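PDB 1UOY: bubble protein from Penicillium brevicompactum, which may act as a toxin, possibly recognising a molecule or part of one that carries a negative surface potential. Local coordinates for residues R12-C18 and C38-W43; D31-V35 and D48-C54. All coordinates share one frame; numbering follows the deposited sequence.

Contact 1 (R12-C18 and C38-W43); sequences RRTNSGC and CKGGKW
Trp43 sits between Arg12 and Cys18, one on each ring face. It lies near the start of the second arm of a beta hairpin, strands 34-39 and 42-48, which turns through the type I' turn Lys39-Lys42. Residues 12-18 run beside the end of that turn and the strand that follows, with a single bridge between Gly17 and Lys42.

The Trp43 side chain can be followed outward. Its CB lies 3.5 Å from Arg13 O. CD1 meets Ser16 OG at the ring edge, near the ring plane. Cys18 CB makes a CH-pi contact over one face, 3.5 Å from the centroid of the five-membered ring; its nearest ring atom is NE1. The Cys18 sulfur stands over the same face, 5° off the normal of the five-membered ring. On the opposite face Arg12 CB is 3.6 Å from the centroid of that ring. Farther out, CZ2 and then CH2 approach Arg12 CG. The Arg12 chain bends at chi2 (-73°), and its guanidinium stands nearly perpendicular to the indole. Phe27 meets the indole ring and also makes a cation-pi contact with Arg12.

Backbone bonds fix the ring's base. Trp43 N donates to Ser16 O, and Asn15 N donates to Trp43 O at 2.7 Å. Ser16 N donates to Arg13 O in the type II turn Arg13-Ser16, and Ser16 OG adds a second bond to the same oxygen. Cys18 N donates to Gly41 O.

A water links Asn15 O to Lys42 NZ. The covalent tie is the disulfide from Cys18 SG to Cys38 SG, 2.0 Å long with chi3 89°.

Contact 2 (D31-V35 and D48-C54); sequences DRTGV and DCGSSSC
Arg32 turns CG anti to its own carbonyl carbon (chi1 -63°) and stays extended to NE, which carries its guanidinium past Cys54 O. Cys54 places SG anti to its backbone N (chi1 -177°), and the sulfur comes to lie beside Val35 CG2. These residues join the start of strand 34-39 to the loop that follows strand 42-48, at the end of the hairpin away from its turn.

Arg32 is held at both ends. Its carbonyl O accepts from Cys54 N at 2.9 Å. Its NH1 donates to Cys54 O at 3.0 Å, from above that carbonyl's plane. NH2 forms a salt bridge with Asp10.

Gly34 and Asp48 form an antiparallel non-hydrogen-bonded pair. Next to it, Thr33 O accepts from Cys49 N at 2.7 Å and, weakly, from Gly50 N. Gly50 N also donates to Asp48 OD1, making an Asx turn. A second Asx turn lies in residues 31-35: Asp31 OD1 accepts from Thr33 N and from Thr33 OG1, both on the same face of the carboxylate. Thr33 CG2 packs 3.5 Å from Gly50 O.

Val35 CG2 touches two sulfurs, Cys54 SG at 3.9 Å and Cys49 SG at 4.1 Å. Cys54 is bonded to Cys28, and Cys49 is bonded to Cys64.

The loop is therefore fixed by backbone bonds and disulfides together. The NH1 bond to Cys54 O and the salt bridge of NH2 to Asp10 should restrict the guanidinium, and Asp10 would partly offset its charge.

Overall arrangement
Contacts 1 and 2 lie on opposite sides of the chain's centre, with centres about 16 Å apart. They share one antiparallel hairpin, strands 34-39 and 42-48. Contact 1 packs residues 12-18 beside its turn; contact 2 closes its other end, where the strand pair opens into the loop 48-54. The segments alternate along the chain, in the order 12-18, 31-35, 38-43, 48-54. Strand 26-28 reaches both contacts, through the neighbouring residues Phe27 and Cys28. Arg12 also shares backbone hydrogen bonding with Cys28. Both contacts join parts of one small disulfide-linked fold.

Contact 1 (R12-C18 and C38-W43)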
ATOM      1  N   ARG A  12      -3.141  -0.103   2.136  1.00  8.60           N
ATOM      2  CA  ARG A  12      -2.406  -0.371   3.370  1.00  6.89           C
ATOM      3  C   ARG A  12      -1.896   0.951   3.849  1.00  7.88           C
ATOM      4  O   ARG A  12      -1.592   1.857   3.046  1.00 10.22           O
ATOM      5  CB  ARG A  12      -1.238  -1.349   3.143  1.00  8.80           C
ATOM      6  CG  ARG A  12      -1.688  -2.704   2.638  1.00  7.94           C
ATOM      7  CD  ARG A  12      -2.374  -3.518   3.736  1.00  7.62           C
ATOM      8  NE  ARG A  12      -2.642  -4.896   3.314  1.00  7.49           N
ATOM      9  CZ  ARG A  12      -3.667  -5.284   2.576  1.00  7.81           C
ATOM     10  NH1 ARG A  12      -4.567  -4.401   2.134  1.00 11.74           N
ATOM     11  NH2 ARG A  12      -3.798  -6.575   2.252  1.00 11.92           N
ATOM     12  N   ARG A  13      -1.805   1.114   5.172  1.00  7.93           N
ATOM     13  CA  ARG A  13      -1.422   2.413   5.703  1.00  8.56           C
ATOM     14  C   ARG A  13       0.092   2.593   5.678  1.00  9.46           C
ATOM     15  O   ARG A  13       0.831   1.817   6.319  1.00  8.90           O
ATOM     16  CB  ARG A  13      -2.014   2.588   7.119  1.00  9.84           C
ATOM     17  CG  ARG A  13      -1.688   3.972   7.670  1.00 11.47           C
ATOM     18  CD  ARG A  13      -2.525   4.231   8.970  1.00 16.92           C
ATOM     19  NE  ARG A  13      -3.951   4.328   8.657  1.00 17.34           N
ATOM     20  CZ  ARG A  13      -4.568   5.427   8.206  1.00 20.49           C
ATOM     21  NH1 ARG A  13      -3.892   6.559   8.017  1.00 21.46           N
ATOM     22  NH2 ARG A  13      -5.870   5.400   7.938  1.00 15.67           N
ATOM     23  N   THR A  14       0.553   3.607   4.947  1.00  9.31           N
ATOM     24  CA  THR A  14       1.972   3.863   4.862  1.00  7.96           C
ATOM     25  C   THR A  14       2.568   4.021   6.283  1.00 11.59           C
ATOM     26  O   THR A  14       1.993   4.688   7.164  1.00 10.43           O
ATOM     27  CB  THR A  14       2.238   5.121   4.032  1.00  9.16           C
ATOM     28  OG1 THR A  14       1.490   5.023   2.805  1.00 10.01           O
ATOM     29  CG2 THR A  14       3.723   5.290   3.731  1.00 10.74           C
ATOM     30  N   ASN A  15       3.689   3.344   6.468  1.00 10.63           N
ATOM     31  CA  ASN A  15       4.482   3.340   7.689  1.00 11.19           C
ATOM     32  C   ASN A  15       3.911   2.481   8.812  1.00 10.53           C
ATOM     33  O   ASN A  15       4.472   2.416   9.892  1.00 14.73           O
ATOM     34  CB  ASN A  15       4.791   4.785   8.137  1.00 12.27           C
ATOM     35  CG  ASN A  15       5.534   5.528   7.075  1.00 16.41           C
ATOM     36  OD1 ASN A  15       6.392   4.959   6.399  1.00 17.99           O
ATOM     37  ND2 ASN A  15       5.207   6.806   6.898  1.00 23.19           N
ATOM     38  N   SER A  16       2.773   1.842   8.568  1.00  9.50           N
ATOM     39  CA  SER A  16       2.241   0.922   9.582  1.00  9.04           C
ATOM     40  C   SER A  16       2.926  -0.435   9.445  1.00  9.69           C
ATOM     41  O   SER A  16       3.641  -0.723   8.475  1.00  8.89           O
ATOM     42  CB  SER A  16       0.727   0.767   9.424  1.00  9.16           C
ATOM     43  OG  SER A  16       0.348   0.077   8.226  1.00 10.20           O
ATOM     44  N   GLY A  17       2.731  -1.294  10.439  1.00  9.10           N
ATOM     45  CA  GLY A  17       3.376  -2.592  10.408  1.00  9.25           C
ATOM     46  C   GLY A  17       2.874  -3.536   9.316  1.00  7.99           C
ATOM     47  O   GLY A  17       1.730  -3.425   8.876  1.00  9.32           O
ATOM     48  N   CYS A  18       3.726  -4.481   8.920  1.00  8.92           N
ATOM     49  CA  CYS A  18       3.364  -5.450   7.871  1.00  9.96           C
ATOM     50  C   CYS A  18       4.122  -6.755   8.051  1.00  8.66           C
ATOM     51  O   CYS A  18       5.317  -6.770   8.369  1.00 10.44           O
ATOM     52  CB  CYS A  18       3.606  -4.848   6.464  1.00  9.99           C
ATOM     53  SG  CYS A  18       5.313  -4.340   6.151  1.00  9.84           S
ATOM     54  N   CYS A  38       6.043  -3.912   1.657  1.00  8.02           N
ATOM     55  CA  CYS A  38       6.483  -4.244   2.999  1.00  8.50           C
ATOM     56  C   CYS A  38       7.992  -4.404   3.033  1.00 10.80           C
ATOM     57  O   CYS A  38       8.527  -5.348   2.456  1.00 12.25           O
ATOM     58  CB  CYS A  38       5.760  -5.517   3.424  1.00  8.55           C
ATOM     59  SG  CYS A  38       6.144  -5.927   5.166  1.00 11.11           S
ATOM     60  N   LYS A  39       8.649  -3.462   3.677  1.00 10.31           N
ATOM     61  CA  LYS A  39      10.114  -3.478   3.794  1.00 10.91           C
ATOM     62  C   LYS A  39      10.496  -3.197   5.242  1.00 10.60           C
ATOM     63  O   LYS A  39      10.049  -2.232   5.847  1.00 12.23           O
ATOM     64  CB  LYS A  39      10.732  -2.393   2.900  1.00 12.67           C
ATOM     65  CG  LYS A  39      10.415  -2.603   1.411  1.00 14.06           C
ATOM     66  CD  LYS A  39      11.025  -1.463   0.591  1.00 24.61           C
ATOM     67  CE  LYS A  39      11.144  -1.855  -0.843  1.00 30.97           C
ATOM     68  NZ  LYS A  39      12.152  -2.935  -1.014  1.00 36.32           N
ATOM     69  N   GLY A  40      11.336  -4.069   5.787  1.00 14.22           N
ATOM     70  CA  GLY A  40      11.758  -3.844   7.166  1.00 16.11           C
ATOM     71  C   GLY A  40      10.601  -3.757   8.153  1.00 13.96           C
ATOM     72  O   GLY A  40      10.659  -3.008   9.136  1.00 16.47           O
ATOM     73  N   GLY A  41       9.550  -4.514   7.860  1.00 12.37           N
ATOM     74  CA  GLY A  41       8.408  -4.585   8.734  1.00 12.71           C
ATOM     75  C   GLY A  41       7.425  -3.459   8.694  1.00 10.42           C
ATOM     76  O   GLY A  41       6.531  -3.416   9.525  1.00 11.91           O
ATOM     77  N   LYS A  42       7.605  -2.541   7.748  1.00  9.09           N
ATOM     78  CA  LYS A  42       6.693  -1.429   7.622  1.00 10.40           C
ATOM     79  C   LYS A  42       6.284  -1.203   6.176  1.00  9.20           C
ATOM     80  O   LYS A  42       7.081  -1.428   5.255  1.00  9.26           O
ATOM     81  CB  LYS A  42       7.374  -0.145   8.124  1.00 12.72           C
ATOM     82  CG  LYS A  42       7.845  -0.212   9.578  1.00 19.73           C
ATOM     83  CD  LYS A  42       6.681  -0.282  10.577  1.00 27.50           C
ATOM     84  CE  LYS A  42       7.186  -0.413  12.036  1.00 35.05           C
ATOM     85  NZ  LYS A  42       6.157  -1.020  12.987  1.00 35.77           N
ATOM     86  N   TRP A  43       5.032  -0.788   5.980  1.00  8.38           N
ATOM     87  CA  TRP A  43       4.605  -0.413   4.620  1.00  9.62           C
ATOM     88  C   TRP A  43       5.386   0.824   4.216  1.00  9.42           C
ATOM     89  O   TRP A  43       5.279   1.873   4.818  1.00 10.24           O
ATOM     90  CB  TRP A  43       3.097  -0.149   4.549  1.00  8.25           C
ATOM     91  CG  TRP A  43       2.336  -1.426   4.656  1.00  7.96           C
ATOM     92  CD1 TRP A  43       1.584  -1.850   5.734  1.00  7.47           C
ATOM     93  CD2 TRP A  43       2.289  -2.467   3.691  1.00  8.27           C
ATOM     94  NE1 TRP A  43       1.085  -3.091   5.484  1.00  6.76           N
ATOM     95  CE2 TRP A  43       1.499  -3.500   4.242  1.00  7.26           C
ATOM     96  CE3 TRP A  43       2.839  -2.642   2.412  1.00  8.29           C
ATOM     97  CZ2 TRP A  43       1.260  -4.692   3.571  1.00  6.81           C
ATOM     98  CZ3 TRP A  43       2.607  -3.861   1.737  1.00  6.60           C
ATOM     99  CH2 TRP A  43       1.828  -4.855   2.334  1.00  7.65           C
TER
HETATM  100  O   HOH W   1       4.623   1.223  12.695  1.00 46.96           O

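Contact 2 (D31-V35 and D48-C54)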
ATOM      1  N   ASP A  31      -4.275   7.431   0.984  1.00  8.65           N
ATOM      2  CA  ASP A  31      -4.710   8.519   0.121  1.00  7.15           C
ATOM      3  C   ASP A  31      -4.433   8.328  -1.341  1.00  8.21           C
ATOM      4  O   ASP A  31      -4.716   9.210  -2.143  1.00  9.82           O
ATOM      5  CB  ASP A  31      -4.168   9.865   0.611  1.00  8.91           C
ATOM      6  CG  ASP A  31      -2.673  10.006   0.468  1.00 14.13           C
ATOM      7  OD1 ASP A  31      -2.009   9.167  -0.182  1.00  9.97           O
ATOM      8  OD2 ASP A  31      -2.139  11.033   0.995  1.00 18.12           O
ATOM      9  N   ARG A  32      -3.992   7.107  -1.690  1.00  8.96           N
ATOM     10  CA  ARG A  32      -3.677   6.701  -3.056  1.00  7.72           C
ATOM     11  C   ARG A  32      -2.619   7.519  -3.739  1.00  6.74           C
ATOM     12  O   ARG A  32      -2.430   7.397  -4.933  1.00  8.59           O
ATOM     13  CB  ARG A  32      -4.948   6.618  -3.919  1.00  7.98           C
ATOM     14  CG  ARG A  32      -5.903   5.534  -3.378  1.00  6.16           C
ATOM     15  CD  ARG A  32      -7.013   5.243  -4.423  1.00  9.00           C
ATOM     16  NE  ARG A  32      -7.929   4.213  -3.885  1.00  8.13           N
ATOM     17  CZ  ARG A  32      -7.706   2.898  -3.954  1.00  6.80           C
ATOM     18  NH1 ARG A  32      -6.617   2.420  -4.561  1.00  9.33           N
ATOM     19  NH2 ARG A  32      -8.534   2.058  -3.323  1.00  7.99           N
ATOM     20  N   THR A  33      -1.847   8.290  -2.981  1.00  8.77           N
ATOM     21  CA  THR A  33      -0.772   9.072  -3.597  1.00  7.78           C
ATOM     22  C   THR A  33       0.540   8.333  -3.670  1.00  7.42           C
ATOM     23  O   THR A  33       1.510   8.867  -4.196  1.00  8.90           O
ATOM     24  CB  THR A  33      -0.490  10.444  -2.908  1.00  8.15           C
ATOM     25  OG1 THR A  33       0.004  10.212  -1.580  1.00  9.69           O
ATOM     26  CG2 THR A  33      -1.759  11.309  -2.878  1.00  9.11           C
ATOM     27  N   GLY A  34       0.546   7.072  -3.208  1.00  7.47           N
ATOM     28  CA  GLY A  34       1.755   6.300  -3.289  1.00  8.05           C
ATOM     29  C   GLY A  34       1.494   4.806  -3.309  1.00  7.55           C
ATOM     30  O   GLY A  34       0.465   4.342  -2.868  1.00  9.04           O
ATOM     31  N   VAL A  35       2.450   4.111  -3.881  1.00  6.99           N
ATOM     32  CA  VAL A  35       2.494   2.660  -3.902  1.00  5.79           C
ATOM     33  C   VAL A  35       3.375   2.249  -2.751  1.00  7.02           C
ATOM     34  O   VAL A  35       4.498   2.807  -2.583  1.00  9.03           O
ATOM     35  CB  VAL A  35       3.126   2.167  -5.171  1.00  6.18           C
ATOM     36  CG1 VAL A  35       3.208   0.619  -5.145  1.00  7.82           C
ATOM     37  CG2 VAL A  35       2.265   2.623  -6.363  1.00  9.81           C
ATOM     38  N   ASP A  48       6.027   7.479  -5.559  1.00  9.86           N
ATOM     39  CA  ASP A  48       5.146   8.587  -5.234  1.00  8.47           C
ATOM     40  C   ASP A  48       4.320   8.902  -6.465  1.00  9.52           C
ATOM     41  O   ASP A  48       4.866   9.376  -7.478  1.00 11.33           O
ATOM     42  CB  ASP A  48       5.987   9.821  -4.868  1.00  8.77           C
ATOM     43  CG  ASP A  48       5.189  10.924  -4.236  1.00 12.21           C
ATOM     44  OD1 ASP A  48       3.933  10.883  -4.261  1.00 10.22           O
ATOM     45  OD2 ASP A  48       5.808  11.896  -3.700  1.00 10.19           O
ATOM     46  N   CYS A  49       3.018   8.624  -6.410  1.00  8.39           N
ATOM     47  CA  CYS A  49       2.136   8.921  -7.514  1.00  8.57           C
ATOM     48  C   CYS A  49       1.881  10.404  -7.654  1.00 10.53           C
ATOM     49  O   CYS A  49       1.459  10.857  -8.704  1.00 10.14           O
ATOM     50  CB  CYS A  49       0.792   8.175  -7.324  1.00  7.77           C
ATOM     51  SG  CYS A  49       0.931   6.383  -7.131  1.00  9.03           S
ATOM     52  N   GLY A  50       2.151  11.142  -6.577  1.00  9.49           N
ATOM     53  CA  GLY A  50       1.921  12.592  -6.583  1.00 11.02           C
ATOM     54  C   GLY A  50       0.461  12.832  -6.301  1.00 10.45           C
ATOM     55  O   GLY A  50       0.100  13.159  -5.165  1.00 13.44           O
ATOM     56  N   SER A  51      -0.348  12.670  -7.337  1.00 10.57           N
ATOM     57  CA  SER A  51      -1.803  12.745  -7.179  1.00 10.79           C
ATOM     58  C   SER A  51      -2.321  11.369  -6.660  1.00 10.03           C
ATOM     59  O   SER A  51      -1.574  10.355  -6.602  1.00  9.51           O
ATOM     60  CB  SER A  51      -2.435  13.081  -8.510  1.00 13.94           C
ATOM     61  OG  SER A  51      -2.042  12.079  -9.465  1.00 18.27           O
ATOM     62  N   SER A  52      -3.596  11.359  -6.280  1.00  9.06           N
ATOM     63  CA  SER A  52      -4.247  10.197  -5.652  1.00  8.50           C
ATOM     64  C   SER A  52      -4.670   9.139  -6.653  1.00  7.52           C
ATOM     65  O   SER A  52      -5.815   8.740  -6.643  1.00  8.00           O
ATOM     66  CB  SER A  52      -5.470  10.688  -4.860  1.00  8.22           C
ATOM     67  OG  SER A  52      -6.291  11.525  -5.677  1.00  9.70           O
ATOM     68  N   SER A  53      -3.741   8.702  -7.500  1.00  8.24           N
ATOM     69  CA  SER A  53      -4.091   7.814  -8.590  1.00  8.18           C
ATOM     70  C   SER A  53      -3.839   6.335  -8.437  1.00  7.65           C
ATOM     71  O   SER A  53      -4.192   5.550  -9.334  1.00  8.74           O
ATOM     72  CB  SER A  53      -3.365   8.287  -9.855  1.00  9.20           C
ATOM     73  OG  SER A  53      -1.967   8.021  -9.712  1.00 10.03           O
ATOM     74  N   CYS A  54      -3.227   5.924  -7.333  1.00  6.67           N
ATOM     75  CA  CYS A  54      -2.871   4.494  -7.195  1.00  8.25           C
ATOM     76  C   CYS A  54      -4.074   3.558  -7.246  1.00  7.37           C
ATOM     77  O   CYS A  54      -5.138   3.894  -6.718  1.00  8.66           O
ATOM     78  CB  CYS A  54      -2.131   4.313  -5.866  1.00  8.30           C
ATOM     79  SG  CYS A  54      -1.510   2.623  -5.544  1.00  8.89           S
TER